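PDB 6DLH: alpha-1,4-endofucoidanase from Mariniflexile fucanivorans, which hydrolyses alpha-1,4 linkages within fucoidan, a sulfated fucan, as an endo-acting retaining glycoside hydrolase of family GH107, and binds calcium. Local coordinates for residues A[45-51]-A[78-84]; A[65-69]-A[136-142]; A[341-347]-A[377-383]; A[128-134]-A[215-220]. All blocks are in the same frame, centred on the assembly; numbering follows the deposited sequence.

Contact 1: residues A[45-51]-A[78-84]; sequences ALGMLWL and VDYVQLP. With CA (calcium ion), chain H.
Leu-46 to Leu-49 runs parallel to strand 80-84, the two short axes coming within 4.4 Å and diverging by 32°, with Gly-47, Met-48 and Leu-49 level with Tyr-80, Val-81 and Gln-82. With helix 66-71 between them, the strands form a beta-alpha-beta unit, two neighbours in the parallel sheet of the catalytic domain, consistent with a (beta/alpha)8-type barrel as in GH29. Backbone bonds alternate along the pair: Met-48 N gives to Tyr-80 O, Met-48 O takes Gln-82 N, and Trp-50 N reaches Gln-82 O almost straight (174°). At the start, Leu-46 O takes Asp-79 N and, weakly, Tyr-80 N.

The carboxylate of Asp-79 is held from several sides. Both oxygens chelate the calcium ion at 2.4 Å, while OD2 also uses its anti lone pair for Leu-46 N at 2.8 Å and Gln-426 NE2 bonds to OD1; four waters and Thr-77 O complete the site. On the face with Gln-82 and Leu-49, chi1 of Tyr-80 (70°) sets CG between its own backbone N and carbonyl carbon, which lays one face of the ring against Gly-47 CA: that carbon sits 3.6 Å from the ring centroid, a CH-pi contact, and a beta carbon there would clash. The Tyr-80 hydroxyl bonds to Thr-379. Leu-49 runs alongside Gln-82, whose NE2 is held by Glu-145. The opposite face, toward the helices, carries Met-48, whose CG lies 3.7 Å from Val-78 CG2 at about a right angle. Beyond the last bridged pair, Leu-51 CD1 rests 3.6 Å from Pro-84 CB.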
# COMPACT_ATOMS: atom_id res chain seq x y z
N ALA A 45 5.11 -13.12 -18.53
CA ALA A 45 4.37 -12.14 -17.74
C ALA A 45 5.24 -10.96 -17.34
O ALA A 45 6.40 -11.14 -16.95
CB ALA A 45 3.78 -12.81 -16.51
N LEU A 46 4.65 -9.76 -17.41
CA LEU A 46 5.32 -8.51 -17.10
C LEU A 46 4.67 -7.89 -15.86
O LEU A 46 3.47 -7.61 -15.86
CB LEU A 46 5.18 -7.58 -18.31
CG LEU A 46 5.67 -6.14 -18.11
CD1 LEU A 46 7.17 -6.12 -17.80
CD2 LEU A 46 5.39 -5.31 -19.34
N GLY A 47 5.48 -7.66 -14.82
CA GLY A 47 4.95 -7.13 -13.56
C GLY A 47 5.58 -5.79 -13.17
O GLY A 47 6.62 -5.41 -13.68
N MET A 48 4.92 -5.09 -12.24
CA MET A 48 5.38 -3.81 -11.73
C MET A 48 5.34 -3.87 -10.20
O MET A 48 4.85 -4.86 -9.64
CB MET A 48 4.49 -2.66 -12.22
CG MET A 48 4.25 -2.68 -13.72
SD MET A 48 3.25 -1.30 -14.31
CE MET A 48 4.44 0.04 -14.37
N LEU A 49 5.85 -2.82 -9.54
CA LEU A 49 5.92 -2.81 -8.09
C LEU A 49 5.35 -1.50 -7.57
O LEU A 49 5.76 -0.43 -8.01
CB LEU A 49 7.37 -2.98 -7.63
CG LEU A 49 7.57 -2.89 -6.11
CD1 LEU A 49 6.88 -4.05 -5.41
CD2 LEU A 49 9.05 -2.85 -5.74
N TRP A 50 4.42 -1.60 -6.60
CA TRP A 50 3.82 -0.44 -5.96
C TRP A 50 3.97 -0.56 -4.45
O TRP A 50 3.29 -1.37 -3.81
CB TRP A 50 2.36 -0.30 -6.41
CG TRP A 50 1.72 1.01 -6.07
CD1 TRP A 50 1.77 2.17 -6.79
CD2 TRP A 50 0.88 1.29 -4.93
NE1 TRP A 50 1.04 3.15 -6.18
CE2 TRP A 50 0.48 2.64 -5.04
CE3 TRP A 50 0.44 0.54 -3.84
CZ2 TRP A 50 -0.35 3.24 -4.09
CZ3 TRP A 50 -0.38 1.13 -2.90
CH2 TRP A 50 -0.76 2.47 -3.03
N LEU A 51 4.90 0.22 -3.89
CA LEU A 51 5.32 0.00 -2.52
C LEU A 51 5.47 1.34 -1.80
O LEU A 51 6.48 2.03 -1.93
CB LEU A 51 6.61 -0.83 -2.51
CG LEU A 51 7.24 -1.14 -1.15
CD1 LEU A 51 6.26 -1.88 -0.25
CD2 LEU A 51 8.52 -1.95 -1.31
N VAL A 78 1.04 -5.21 -19.65
CA VAL A 78 1.40 -5.52 -18.28
C VAL A 78 0.39 -6.51 -17.70
O VAL A 78 -0.79 -6.48 -18.04
CB VAL A 78 1.52 -4.24 -17.43
CG1 VAL A 78 0.23 -3.42 -17.42
CG2 VAL A 78 1.99 -4.55 -16.02
N ASP A 79 0.86 -7.39 -16.80
CA ASP A 79 0.10 -8.55 -16.38
C ASP A 79 -0.25 -8.47 -14.90
O ASP A 79 -1.31 -8.92 -14.49
CB ASP A 79 0.84 -9.84 -16.76
CG ASP A 79 1.02 -9.99 -18.26
OD1 ASP A 79 -0.01 -10.12 -18.97
OD2 ASP A 79 2.18 -9.97 -18.73
N TYR A 80 0.65 -7.89 -14.09
CA TYR A 80 0.46 -7.94 -12.65
C TYR A 80 1.26 -6.84 -11.95
O TYR A 80 2.16 -6.24 -12.54
CB TYR A 80 0.79 -9.34 -12.11
CG TYR A 80 2.24 -9.73 -12.13
CD1 TYR A 80 2.85 -10.22 -13.29
CD2 TYR A 80 3.02 -9.64 -10.99
CE1 TYR A 80 4.19 -10.58 -13.31
CE2 TYR A 80 4.36 -10.00 -10.98
CZ TYR A 80 4.95 -10.46 -12.15
OH TYR A 80 6.27 -10.80 -12.14
N VAL A 81 0.90 -6.59 -10.69
CA VAL A 81 1.57 -5.63 -9.82
C VAL A 81 1.84 -6.31 -8.47
O VAL A 81 0.97 -7.00 -7.94
CB VAL A 81 0.71 -4.37 -9.64
CG1 VAL A 81 1.33 -3.38 -8.66
CG2 VAL A 81 0.39 -3.69 -10.97
N GLN A 82 3.04 -6.08 -7.93
CA GLN A 82 3.42 -6.53 -6.60
C GLN A 82 3.05 -5.47 -5.57
O GLN A 82 3.35 -4.29 -5.76
CB GLN A 82 4.92 -6.88 -6.53
CG GLN A 82 5.37 -7.32 -5.14
CD GLN A 82 6.84 -7.67 -5.03
OE1 GLN A 82 7.53 -7.19 -4.13
NE2 GLN A 82 7.32 -8.50 -5.93
N LEU A 83 2.38 -5.92 -4.50
CA LEU A 83 1.95 -5.08 -3.39
C LEU A 83 2.58 -5.60 -2.10
O LEU A 83 2.84 -6.79 -1.97
CB LEU A 83 0.43 -5.16 -3.26
CG LEU A 83 -0.39 -4.74 -4.48
CD1 LEU A 83 -1.83 -5.20 -4.32
CD2 LEU A 83 -0.32 -3.23 -4.68
N PRO A 84 2.82 -4.74 -1.09
CA PRO A 84 3.23 -5.24 0.22
C PRO A 84 2.02 -5.89 0.87
O PRO A 84 0.89 -5.47 0.62
CB PRO A 84 3.58 -3.96 0.98
CG PRO A 84 2.73 -2.89 0.31
CD PRO A 84 2.70 -3.28 -1.15
CA CA H . 1.26 -9.63 -20.91
O HOH W 1 3.66 -9.66 -21.38
O HOH W 2 1.66 -9.31 -23.46
O HOH W 3 -0.97 -9.38 -21.62
O HOH W 4 1.42 -11.90 -21.23

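Contact 2: residues A[65-69]-A[136-142]; sequences IDDFL and ALRAAGL
Leu-69 CD1 lies against the flat peptide carbonyl of Ala-136, 3.5 Å from its O, and a second flat group, the carboxylate of Asp-66, brings OD2 to 4.2 Å from Ala-136 CB. The rest is aliphatic packing between the start of helix 66-71 and the end of helix 129-139, two helices on the outside of the parallel sheet. Outside this contact, the ring of Phe-68 meets that of Trp-50, just past strand 46-49.

Leu-69 carries most of the contact. Its CG stands anti to its own carbonyl carbon (chi1 -69°), and the fork splits over the partner: CD1 also comes 3.8 Å from Ala-136 CB and touches Ala-140 CB, while CD2 meets Leu-137 CD2 at 3.8 Å and slides past Leu-142 CD1. Beside it, Ile-65 sets CG2 3.9 Å from Ala-136 CB. The second helix ends in a Schellman motif at Gly-141, whose positive phi turns the chain so that Leu-142 folds back to this cluster and on to Val-81 of strand 80-84.

Cutting Leu-69 back to an alanine would probably open a gap among Ala-136, Leu-137, Ala-140 and Leu-142 and leave the two helix ends less firmly spaced. With methyl groups doing nearly all the touching, the helices are held by shape and by exclusion of water rather than by directed bonds.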
# COMPACT_ATOMS: atom_id res chain seq x y z
N ILE A 65 -4.46 2.92 -4.74
CA ILE A 65 -3.59 2.68 -5.89
C ILE A 65 -4.17 3.31 -7.16
O ILE A 65 -3.57 3.19 -8.23
CB ILE A 65 -3.32 1.17 -6.06
CG1 ILE A 65 -2.09 0.92 -6.95
CG2 ILE A 65 -4.56 0.44 -6.57
CD1 ILE A 65 -1.61 -0.51 -6.97
N ASP A 66 -5.32 4.00 -7.05
CA ASP A 66 -6.11 4.43 -8.20
C ASP A 66 -5.38 5.42 -9.10
O ASP A 66 -5.52 5.36 -10.32
CB ASP A 66 -7.51 4.91 -7.80
CG ASP A 66 -8.33 3.78 -7.19
OD1 ASP A 66 -8.03 3.41 -6.03
OD2 ASP A 66 -9.22 3.26 -7.89
N ASP A 67 -4.64 6.36 -8.51
CA ASP A 67 -3.89 7.33 -9.29
C ASP A 67 -2.84 6.61 -10.14
O ASP A 67 -2.66 6.94 -11.31
CB ASP A 67 -3.27 8.41 -8.39
CG ASP A 67 -4.28 9.41 -7.87
OD1 ASP A 67 -5.42 9.42 -8.37
OD2 ASP A 67 -3.92 10.19 -6.96
N PHE A 68 -2.16 5.63 -9.54
CA PHE A 68 -1.19 4.83 -10.26
C PHE A 68 -1.87 4.18 -11.46
O PHE A 68 -1.39 4.27 -12.58
CB PHE A 68 -0.50 3.83 -9.32
CG PHE A 68 0.34 2.76 -9.99
CD1 PHE A 68 1.62 3.04 -10.46
CD2 PHE A 68 -0.14 1.46 -10.13
CE1 PHE A 68 2.39 2.05 -11.05
CE2 PHE A 68 0.64 0.47 -10.71
CZ PHE A 68 1.91 0.77 -11.17
N LEU A 69 -3.02 3.54 -11.21
CA LEU A 69 -3.70 2.80 -12.26
C LEU A 69 -4.15 3.74 -13.38
O LEU A 69 -4.12 3.34 -14.55
CB LEU A 69 -4.84 1.97 -11.68
CG LEU A 69 -4.41 0.80 -10.79
CD1 LEU A 69 -5.61 -0.02 -10.35
CD2 LEU A 69 -3.38 -0.08 -11.49
N ALA A 136 -9.09 -2.99 -7.10
CA ALA A 136 -8.75 -2.04 -8.15
C ALA A 136 -7.90 -2.70 -9.23
O ALA A 136 -8.08 -2.45 -10.43
CB ALA A 136 -8.08 -0.82 -7.56
N LEU A 137 -6.98 -3.59 -8.81
CA LEU A 137 -6.12 -4.28 -9.75
C LEU A 137 -6.93 -5.28 -10.57
O LEU A 137 -6.74 -5.39 -11.78
CB LEU A 137 -4.97 -4.96 -9.00
CG LEU A 137 -3.82 -4.04 -8.58
CD1 LEU A 137 -2.87 -4.77 -7.64
CD2 LEU A 137 -3.07 -3.52 -9.80
N ARG A 138 -7.83 -6.00 -9.89
CA ARG A 138 -8.74 -6.93 -10.55
C ARG A 138 -9.55 -6.17 -11.59
O ARG A 138 -9.63 -6.59 -12.75
CB ARG A 138 -9.67 -7.60 -9.53
CG ARG A 138 -10.79 -8.43 -10.15
CD ARG A 138 -10.32 -9.59 -11.01
NE ARG A 138 -9.51 -10.57 -10.28
CZ ARG A 138 -9.99 -11.60 -9.59
NH1 ARG A 138 -11.28 -11.89 -9.64
NH2 ARG A 138 -9.18 -12.34 -8.85
N ALA A 139 -10.16 -5.05 -11.19
CA ALA A 139 -11.04 -4.33 -12.08
C ALA A 139 -10.24 -3.81 -13.28
O ALA A 139 -10.80 -3.64 -14.36
CB ALA A 139 -11.75 -3.22 -11.34
N ALA A 140 -8.93 -3.61 -13.07
CA ALA A 140 -8.05 -3.03 -14.08
C ALA A 140 -7.48 -4.13 -14.98
O ALA A 140 -6.72 -3.84 -15.90
CB ALA A 140 -6.96 -2.22 -13.42
N GLY A 141 -7.87 -5.38 -14.72
CA GLY A 141 -7.52 -6.50 -15.58
C GLY A 141 -6.17 -7.13 -15.23
O GLY A 141 -5.62 -7.86 -16.05
N LEU A 142 -5.70 -6.91 -13.99
CA LEU A 142 -4.36 -7.30 -13.57
C LEU A 142 -4.41 -8.35 -12.46
O LEU A 142 -5.28 -8.29 -11.60
CB LEU A 142 -3.60 -6.05 -13.10
CG LEU A 142 -3.28 -5.00 -14.17
CD1 LEU A 142 -2.84 -3.68 -13.54
CD2 LEU A 142 -2.21 -5.50 -15.13

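Contact 3: residues A[341-347]-A[377-383]; sequences HFFPKQS and GITWGTP
With CG of His-341 anti to its backbone N (chi1 158°) and OG1 of Thr-379 beside its own N (chi1 -51°), imidazole and hydroxyl meet across the strands. NE2 donates to OG1 at 2.8 Å, nearly straight at 176°, with the oxygen at the ring edge and in its plane. ND1 is hydrogen-bonded to Thr-291 O, which with the NE2 bond holds the ring's rotation, and OG1 is also bonded to Tyr-80 and Glu-145, so the hydroxyl is gripped from several directions.

The backbones of the two strands run parallel: Phe-342 N bonds to Gly-377 O, and Phe-342 O takes Thr-379 N. The pairing resumes at Pro-344, whose O accepts Gly-381 N at 2.8 Å. Gly-381 O accepts from Gln-346 N and lies 2.8 Å from water 5, which accepts from Ser-347 N. A side chain at Gly-381 would be tight against Pro-344 O.

Pro-344 wedges between two aromatic rings. Its CG lies over the six-membered ring of Trp-380, 3.5 Å from the centroid in a CH-pi contact, and its CB over one face of Phe-342. Ile-378 CG2 shares the same face of Trp-380 and touches Pro-344 CD at 3.6 Å. Farther on, Gln-346 lays OE1 3.5 Å from Pro-383 CD; that buried oxygen has no polar partner in the model, though NE2 bonds to Gln-404.

Strands 341-342 and 377-379, joined through helix 361-372, thus form a beta-alpha-beta unit with strand 341-342 outermost in the seven-strand parallel array, consistent with the later strands of a (beta/alpha)8-type barrel.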
# COMPACT_ATOMS: atom_id res chain seq x y z
N HIS A 341 11.75 -16.60 -12.95
CA HIS A 341 11.24 -15.27 -12.72
C HIS A 341 12.34 -14.37 -12.15
O HIS A 341 13.18 -14.83 -11.38
CB HIS A 341 9.99 -15.33 -11.82
CG HIS A 341 9.69 -14.05 -11.10
ND1 HIS A 341 10.28 -13.73 -9.89
CD2 HIS A 341 8.88 -13.03 -11.41
CE1 HIS A 341 9.84 -12.56 -9.49
NE2 HIS A 341 8.97 -12.11 -10.40
N PHE A 342 12.30 -13.09 -12.52
CA PHE A 342 13.35 -12.14 -12.19
C PHE A 342 12.71 -10.96 -11.45
O PHE A 342 11.62 -10.54 -11.82
CB PHE A 342 14.07 -11.75 -13.48
CG PHE A 342 15.31 -10.89 -13.35
CD1 PHE A 342 16.12 -10.93 -12.23
CD2 PHE A 342 15.70 -10.06 -14.40
CE1 PHE A 342 17.26 -10.15 -12.13
CE2 PHE A 342 16.84 -9.28 -14.31
CZ PHE A 342 17.63 -9.33 -13.18
N PHE A 343 13.40 -10.46 -10.40
CA PHE A 343 12.97 -9.30 -9.63
C PHE A 343 14.01 -8.17 -9.71
O PHE A 343 14.59 -7.80 -8.69
CB PHE A 343 12.66 -9.67 -8.18
CG PHE A 343 11.87 -8.65 -7.39
CD1 PHE A 343 11.36 -7.50 -7.98
CD2 PHE A 343 11.63 -8.84 -6.04
CE1 PHE A 343 10.62 -6.58 -7.25
CE2 PHE A 343 10.87 -7.93 -5.31
CZ PHE A 343 10.38 -6.79 -5.91
N PRO A 344 14.22 -7.54 -10.89
CA PRO A 344 15.21 -6.47 -11.02
C PRO A 344 14.69 -5.12 -10.54
O PRO A 344 13.50 -4.97 -10.26
CB PRO A 344 15.42 -6.43 -12.54
CG PRO A 344 14.06 -6.78 -13.11
CD PRO A 344 13.49 -7.81 -12.14
N LYS A 345 15.60 -4.14 -10.43
CA LYS A 345 15.25 -2.76 -10.13
C LYS A 345 15.42 -1.91 -11.39
O LYS A 345 16.40 -2.07 -12.10
CB LYS A 345 16.24 -2.11 -9.15
CG LYS A 345 16.79 -2.97 -8.04
CD LYS A 345 17.87 -2.25 -7.26
CE LYS A 345 18.85 -3.21 -6.62
NZ LYS A 345 19.64 -2.55 -5.56
N GLN A 346 14.49 -0.97 -11.59
CA GLN A 346 14.50 -0.12 -12.77
C GLN A 346 15.38 1.12 -12.53
O GLN A 346 16.02 1.59 -13.47
CB GLN A 346 13.07 0.27 -13.14
CG GLN A 346 12.96 1.11 -14.41
CD GLN A 346 11.53 1.26 -14.84
OE1 GLN A 346 10.59 0.97 -14.09
NE2 GLN A 346 11.34 1.71 -16.08
N SER A 347 15.40 1.62 -11.29
CA SER A 347 16.21 2.78 -10.93
C SER A 347 17.60 2.31 -10.50
O SER A 347 17.81 1.12 -10.28
CB SER A 347 15.59 3.56 -9.81
OG SER A 347 16.04 3.07 -8.54
N GLY A 377 9.09 -14.68 -16.39
CA GLY A 377 8.37 -13.51 -15.93
C GLY A 377 9.29 -12.54 -15.20
O GLY A 377 10.34 -12.95 -14.69
N ILE A 378 8.90 -11.26 -15.19
CA ILE A 378 9.68 -10.22 -14.55
C ILE A 378 8.76 -9.30 -13.76
O ILE A 378 7.83 -8.71 -14.32
CB ILE A 378 10.51 -9.42 -15.58
CG1 ILE A 378 11.50 -10.31 -16.34
CG2 ILE A 378 11.22 -8.26 -14.88
CD1 ILE A 378 12.22 -9.61 -17.47
N THR A 379 9.02 -9.21 -12.45
CA THR A 379 8.49 -8.12 -11.65
C THR A 379 9.51 -6.98 -11.68
O THR A 379 10.52 -7.05 -11.00
CB THR A 379 8.30 -8.52 -10.18
OG1 THR A 379 7.55 -9.72 -10.11
CG2 THR A 379 7.59 -7.44 -9.38
N TRP A 380 9.25 -5.94 -12.48
CA TRP A 380 10.13 -4.79 -12.42
C TRP A 380 9.90 -4.06 -11.11
O TRP A 380 8.76 -3.81 -10.73
CB TRP A 380 9.93 -3.86 -13.62
CG TRP A 380 10.75 -4.29 -14.80
CD1 TRP A 380 10.30 -4.94 -15.93
CD2 TRP A 380 12.17 -4.16 -14.95
NE1 TRP A 380 11.35 -5.18 -16.77
CE2 TRP A 380 12.51 -4.72 -16.19
CE3 TRP A 380 13.18 -3.60 -14.15
CZ2 TRP A 380 13.82 -4.73 -16.67
CZ3 TRP A 380 14.48 -3.61 -14.62
CH2 TRP A 380 14.79 -4.18 -15.85
N GLY A 381 11.00 -3.75 -10.42
CA GLY A 381 10.97 -2.77 -9.36
C GLY A 381 10.82 -1.39 -9.98
O GLY A 381 11.83 -0.75 -10.30
N THR A 382 9.57 -0.95 -10.15
CA THR A 382 9.21 0.30 -10.80
C THR A 382 9.17 1.42 -9.76
O THR A 382 8.44 1.32 -8.78
CB THR A 382 7.84 0.18 -11.48
OG1 THR A 382 6.88 -0.27 -10.52
CG2 THR A 382 7.85 -0.76 -12.67
N PRO A 383 9.93 2.53 -9.95
CA PRO A 383 9.99 3.59 -8.94
C PRO A 383 8.83 4.59 -8.96
O PRO A 383 8.44 5.11 -10.01
CB PRO A 383 11.28 4.33 -9.33
CG PRO A 383 11.37 4.17 -10.84
CD PRO A 383 10.78 2.80 -11.12
O HOH W 5 13.39 1.19 -9.09

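Contact 4: residues A[128-134]-A[215-220]; sequences DPLLSWL and RYGDLI
Polar contacts gather round the hydroxyl of Tyr-216. It donates to Asp-128 OD2 at 2.7 Å; OD2 lies at the ring's edge, in its plane, and is met on its syn side, 18° out of the carboxylate plane. The hydroxyl accepts from Arg-215 NH2 at 2.9 Å. Arg-215 forms a long salt bridge with Asp-128 and is tied through NH1 to Pro-98 O. Asp-128 is the N-cap of helix 129-139, its OD1 accepting a weak bond from Leu-131 N. At the far end, water 6 donates to both Leu-134 O and Leu-219 O, 2.7 Å each.

The apolar part is built on the same ring, which chi1 of Tyr-216 (-59°, CG anti to the carbonyl carbon) swings to helix 129-139. Leu-134 puts CD1 over one face, 4.0 Å from the centroid, a CH-pi contact, with Arg-215 CB over the other; its CD2 reaches Ile-220 CG1. Leu-130 and Leu-131 touch the ring obliquely, and CD1 of Leu-131 meets CD1 of Leu-219 at 3.9 Å.

A phenylalanine here lacks the hydroxyl and would probably leave the Asp-128 carboxylate freer to turn from its capping pose. Tyr-216 thus couples two helix ends, with apolar packing over its buried ring and directed polar bonds at its hydroxyl.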
# COMPACT_ATOMS: atom_id res chain seq x y z
N ASP A 128 -9.31 -1.24 5.23
CA ASP A 128 -8.48 -2.29 4.66
C ASP A 128 -7.90 -1.81 3.32
O ASP A 128 -8.48 -2.06 2.27
CB ASP A 128 -9.26 -3.60 4.47
CG ASP A 128 -8.37 -4.75 4.02
OD1 ASP A 128 -7.16 -4.51 3.81
OD2 ASP A 128 -8.89 -5.88 3.89
N PRO A 129 -6.74 -1.12 3.32
CA PRO A 129 -6.13 -0.63 2.08
C PRO A 129 -5.79 -1.72 1.06
O PRO A 129 -6.00 -1.53 -0.14
CB PRO A 129 -4.84 0.07 2.54
CG PRO A 129 -5.09 0.38 4.01
CD PRO A 129 -5.96 -0.75 4.51
N LEU A 130 -5.32 -2.87 1.54
CA LEU A 130 -4.92 -3.95 0.65
C LEU A 130 -6.11 -4.44 -0.18
O LEU A 130 -5.97 -4.63 -1.38
CB LEU A 130 -4.29 -5.08 1.47
CG LEU A 130 -3.70 -6.24 0.66
CD1 LEU A 130 -2.66 -5.73 -0.33
CD2 LEU A 130 -3.09 -7.28 1.58
N LEU A 131 -7.27 -4.64 0.47
CA LEU A 131 -8.45 -5.11 -0.24
C LEU A 131 -8.83 -4.11 -1.33
O LEU A 131 -9.28 -4.50 -2.41
CB LEU A 131 -9.61 -5.31 0.73
CG LEU A 131 -10.93 -5.78 0.11
CD1 LEU A 131 -10.75 -7.10 -0.63
CD2 LEU A 131 -12.03 -5.90 1.15
N SER A 132 -8.65 -2.82 -1.02
CA SER A 132 -8.89 -1.77 -1.99
C SER A 132 -8.02 -2.00 -3.23
O SER A 132 -8.53 -2.13 -4.35
CB SER A 132 -8.66 -0.42 -1.36
OG SER A 132 -8.97 0.62 -2.26
N TRP A 133 -6.70 -2.09 -3.01
CA TRP A 133 -5.72 -2.23 -4.08
C TRP A 133 -5.99 -3.51 -4.87
O TRP A 133 -5.98 -3.50 -6.10
CB TRP A 133 -4.29 -2.22 -3.52
CG TRP A 133 -3.98 -1.16 -2.50
CD1 TRP A 133 -4.59 0.05 -2.35
CD2 TRP A 133 -2.94 -1.21 -1.51
NE1 TRP A 133 -4.02 0.74 -1.32
CE2 TRP A 133 -3.00 -0.01 -0.78
CE3 TRP A 133 -1.97 -2.16 -1.16
CZ2 TRP A 133 -2.13 0.27 0.27
CZ3 TRP A 133 -1.11 -1.89 -0.12
CH2 TRP A 133 -1.19 -0.69 0.58
N LEU A 134 -6.29 -4.60 -4.14
CA LEU A 134 -6.53 -5.90 -4.76
C LEU A 134 -7.70 -5.81 -5.75
O LEU A 134 -7.62 -6.36 -6.85
CB LEU A 134 -6.80 -6.94 -3.67
CG LEU A 134 -5.59 -7.42 -2.85
CD1 LEU A 134 -6.05 -8.33 -1.71
CD2 LEU A 134 -4.57 -8.15 -3.72
N ARG A 215 -9.07 -14.78 3.65
CA ARG A 215 -9.85 -13.57 3.42
C ARG A 215 -9.86 -13.24 1.92
O ARG A 215 -10.93 -13.12 1.32
CB ARG A 215 -9.25 -12.43 4.25
CG ARG A 215 -10.23 -11.31 4.57
CD ARG A 215 -9.55 -10.10 5.19
NE ARG A 215 -9.09 -10.27 6.57
CZ ARG A 215 -8.28 -9.42 7.20
NH1 ARG A 215 -8.01 -9.59 8.48
NH2 ARG A 215 -7.72 -8.42 6.55
N TYR A 216 -8.66 -13.12 1.33
CA TYR A 216 -8.53 -12.48 0.02
C TYR A 216 -8.81 -13.45 -1.11
O TYR A 216 -9.24 -13.02 -2.18
CB TYR A 216 -7.22 -11.69 -0.07
CG TYR A 216 -7.11 -10.62 0.98
CD1 TYR A 216 -8.12 -9.68 1.13
CD2 TYR A 216 -6.02 -10.55 1.83
CE1 TYR A 216 -8.04 -8.69 2.10
CE2 TYR A 216 -5.93 -9.57 2.81
CZ TYR A 216 -6.94 -8.64 2.95
OH TYR A 216 -6.87 -7.68 3.92
N GLY A 217 -8.62 -14.75 -0.87
CA GLY A 217 -8.96 -15.75 -1.87
C GLY A 217 -8.16 -15.54 -3.16
O GLY A 217 -6.95 -15.30 -3.12
N ASP A 218 -8.86 -15.61 -4.30
CA ASP A 218 -8.21 -15.58 -5.60
C ASP A 218 -7.90 -14.15 -6.04
O ASP A 218 -7.56 -13.91 -7.20
CB ASP A 218 -9.04 -16.35 -6.63
CG ASP A 218 -10.31 -15.63 -7.05
OD1 ASP A 218 -10.52 -14.48 -6.59
OD2 ASP A 218 -11.09 -16.23 -7.83
N LEU A 219 -8.00 -13.19 -5.11
CA LEU A 219 -7.60 -11.82 -5.38
C LEU A 219 -6.08 -11.71 -5.34
O LEU A 219 -5.51 -10.69 -5.75
CB LEU A 219 -8.27 -10.88 -4.36
CG LEU A 219 -9.78 -10.66 -4.52
CD1 LEU A 219 -10.31 -9.78 -3.39
CD2 LEU A 219 -10.12 -10.03 -5.86
N ILE A 220 -5.43 -12.78 -4.86
CA ILE A 220 -3.98 -12.88 -4.72
C ILE A 220 -3.49 -14.03 -5.60
O ILE A 220 -3.86 -15.18 -5.35
CB ILE A 220 -3.60 -13.12 -3.24
CG1 ILE A 220 -3.95 -11.90 -2.38
CG2 ILE A 220 -2.13 -13.51 -3.12
CD1 ILE A 220 -3.63 -12.07 -0.91
O HOH W 6 -6.75 -8.87 -7.31

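How the contacts relate
From the N terminus, 45-51 opens contact 1; 65-69 opens contact 2 before 78-84 closes contact 1, so those two cross. Residues 128-134 open contact 4 just before 136-142 closes contact 2, and contact 4 closes at 215-220: these cross as well, sharing helix 129-139. Contact 3, from 341-347 to 377-383, closes a separate loop in series. Yet strand 377-379 lies beside strand 46-49, so contacts 1 and 3 join into one sheet, tied also by Tyr-80 and Thr-379. Contacts 2 and 4 lie on its helical outside, meeting contact 1 through Leu-83, Trp-50 and Trp-133. Together they bind the sheet and its outer helices in the N-terminal catalytic part.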